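Local coordinates for protein transketolase (Campylobacter jejuni, PDB 3L84) that belongs to the transketolases, a family of enzymes that work with bound thiamine diphosphate, at residues N221-Q226 / C234-K239. Numbering follows the deposited sequence. Where two conformers were deposited one is given.
Sequences NKALEQ and CLIIAK
Ala223, on helix 217-228, and Ile236, on strand 234-239, are the residues whose CA atoms come nearest across the two segments, 7.2 Å apart; no hydrogen bond crosses between the two segments. On the strand, the contact is carried by the Ile236 side chain, chiefly by its CD1 methyl. Its CB points at the helix, and CG1 lies beside the backbone N, with CD1 continuing in an extended line (chi2 171°), which carries the terminal methyl straight to the helix surface. There CD1 stands 4.0 Å from Ala223 CB and equally 4.0 Å from Ala223 O, so it rests against both the methyl and the backbone of the same residue. The CG2 methyl of Ile236 lies beside it, 4.3 Å from Ala223 CB, which itself points toward the strand.

Both segments belong to a beta-alpha-beta crossover, strand 208-213, helix 217-228, strand 234-239, in the parallel sheet of the thiamine diphosphate binding domain. The two strands are neighbours in that sheet, and Ile212 on the first touches both Ala223 and Ile236.

Leu224 reaches the same methyl from another direction. Its CB starts out away from the strand, but chi1 -74° sets CG anti to the carbonyl carbon, and chi2 172° puts CD1 anti to CA and farther from the isoleucine, leaving CD2 toward the strand, 3.9 Å from Ile236 CD1. The leucine and isoleucine side chains meet roughly at right angles, through one methyl each, while Leu224 also packs on Val41 and Leu42 of helix 30-42. On the opposite face of the strand, Leu235 and Ile237 both touch Tyr179.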
loop_
_atom_site.group_PDB
_atom_site.type_symbol
_atom_site.label_atom_id
_atom_site.label_comp_id
_atom_site.label_asym_id
_atom_site.label_seq_id
_atom_site.Cartn_x
_atom_site.Cartn_y
_atom_site.Cartn_z
ATOM N N ASN A 221 -33.546 -16.145 -2.887
ATOM C CA ASN A 221 -33.493 -17.554 -2.553
ATOM C C ASN A 221 -33.060 -18.383 -3.770
ATOM O O ASN A 221 -32.169 -19.228 -3.651
ATOM C CB ASN A 221 -34.821 -18.052 -2.007
ATOM C CG ASN A 221 -34.747 -19.463 -1.566
ATOM O OD1 ASN A 221 -34.014 -19.799 -0.647
ATOM N ND2 ASN A 221 -35.548 -20.324 -2.193
ATOM N N LYS A 222 -33.642 -18.100 -4.937
ATOM C CA LYS A 222 -33.315 -18.843 -6.145
ATOM C C LYS A 222 -31.839 -18.616 -6.512
ATOM O O LYS A 222 -31.158 -19.546 -6.920
ATOM C CB LYS A 222 -34.226 -18.409 -7.299
ATOM C CG LYS A 222 -33.984 -19.158 -8.590
ATOM C CD LYS A 222 -34.936 -18.721 -9.694
ATOM C CE LYS A 222 -34.654 -19.460 -10.984
ATOM N NZ LYS A 222 -35.826 -19.385 -11.916
ATOM N N ALA A 223 -31.345 -17.395 -6.366
ATOM C CA ALA A 223 -29.950 -17.093 -6.680
ATOM C C ALA A 223 -28.996 -17.841 -5.758
ATOM O O ALA A 223 -27.973 -18.370 -6.188
ATOM C CB ALA A 223 -29.688 -15.572 -6.606
ATOM N N LEU A 224 -29.336 -17.896 -4.487
ATOM C CA LEU A 224 -28.514 -18.615 -3.528
ATOM C C LEU A 224 -28.506 -20.095 -3.816
ATOM O O LEU A 224 -27.462 -20.728 -3.758
ATOM C CB LEU A 224 -28.964 -18.325 -2.100
ATOM C CG LEU A 224 -28.600 -16.937 -1.581
ATOM C CD1 LEU A 224 -29.254 -16.664 -0.213
ATOM C CD2 LEU A 224 -27.068 -16.741 -1.489
ATOM N N GLU A 225 -29.661 -20.679 -4.164
ATOM C CA GLU A 225 -29.683 -22.095 -4.514
ATOM C C GLU A 225 -28.818 -22.366 -5.742
ATOM O O GLU A 225 -28.073 -23.337 -5.775
ATOM C CB GLU A 225 -31.111 -22.594 -4.739
ATOM C CG GLU A 225 -31.969 -22.627 -3.474
ATOM C CD GLU A 225 -31.533 -23.688 -2.456
ATOM O OE1 GLU A 225 -30.390 -24.189 -2.531
ATOM O OE2 GLU A 225 -32.342 -24.016 -1.561
ATOM N N GLN A 226 -28.915 -21.514 -6.756
ATOM C CA GLN A 226 -28.085 -21.671 -7.951
ATOM C C GLN A 226 -26.591 -21.483 -7.630
ATOM O O GLN A 226 -25.743 -22.275 -8.080
ATOM C CB GLN A 226 -28.516 -20.661 -8.998
ATOM C CG GLN A 226 -27.800 -20.770 -10.315
ATOM C CD GLN A 226 -28.547 -20.047 -11.419
ATOM O OE1 GLN A 226 -29.572 -19.383 -11.167
ATOM N NE2 GLN A 226 -28.058 -20.185 -12.653
ATOM N N CYS A 234 -18.879 -17.710 -7.553
ATOM C CA CYS A 234 -20.121 -17.101 -8.018
ATOM C C CYS A 234 -20.326 -15.722 -7.476
ATOM O O CYS A 234 -20.188 -15.516 -6.266
ATOM C CB CYS A 234 -21.283 -17.992 -7.625
ATOM S SG CYS A 234 -22.903 -17.498 -8.266
ATOM N N LEU A 235 -20.666 -14.799 -8.360
ATOM C CA LEU A 235 -21.026 -13.438 -8.032
ATOM C C LEU A 235 -22.514 -13.279 -8.204
ATOM O O LEU A 235 -23.035 -13.593 -9.265
ATOM C CB LEU A 235 -20.296 -12.444 -8.932
ATOM C CG LEU A 235 -20.731 -10.980 -8.790
ATOM C CD1 LEU A 235 -20.258 -10.443 -7.446
ATOM C CD2 LEU A 235 -20.204 -10.080 -9.900
ATOM N N ILE A 236 -23.184 -12.789 -7.177
ATOM C CA ILE A 236 -24.566 -12.347 -7.250
ATOM C C ILE A 236 -24.561 -10.825 -7.229
ATOM O O ILE A 236 -24.168 -10.205 -6.243
ATOM C CB ILE A 236 -25.419 -12.908 -6.089
ATOM C CG1 ILE A 236 -25.425 -14.434 -6.161
ATOM C CG2 ILE A 236 -26.831 -12.347 -6.148
ATOM C CD1 ILE A 236 -26.072 -15.127 -4.925
ATOM N N ILE A 237 -24.975 -10.222 -8.330
ATOM C CA ILE A 237 -25.126 -8.771 -8.406
ATOM C C ILE A 237 -26.535 -8.453 -7.948
ATOM O O ILE A 237 -27.515 -8.745 -8.661
ATOM C CB ILE A 237 -24.903 -8.246 -9.835
ATOM C CG1 ILE A 237 -23.524 -8.661 -10.363
ATOM C CG2 ILE A 237 -25.073 -6.735 -9.895
ATOM C CD1 ILE A 237 -23.253 -8.215 -11.810
ATOM N N ALA A 238 -26.648 -7.915 -6.735
ATOM C CA ALA A 238 -27.969 -7.690 -6.144
ATOM C C ALA A 238 -28.302 -6.216 -6.203
ATOM O O ALA A 238 -27.642 -5.403 -5.556
ATOM C CB ALA A 238 -27.996 -8.211 -4.729
ATOM N N LYS A 239 -29.255 -5.841 -7.046
ATOM C CA LYS A 239 -29.650 -4.440 -7.134
ATOM C C LYS A 239 -30.492 -4.074 -5.919
ATOM O O LYS A 239 -31.516 -4.700 -5.666
ATOM C CB LYS A 239 -30.419 -4.207 -8.414
ATOM C CG LYS A 239 -30.674 -2.740 -8.690
ATOM C CD LYS A 239 -31.094 -2.498 -10.141
ATOM C CE LYS A 239 -31.416 -1.033 -10.361
ATOM N NZ LYS A 239 -32.494 -0.575 -9.427
#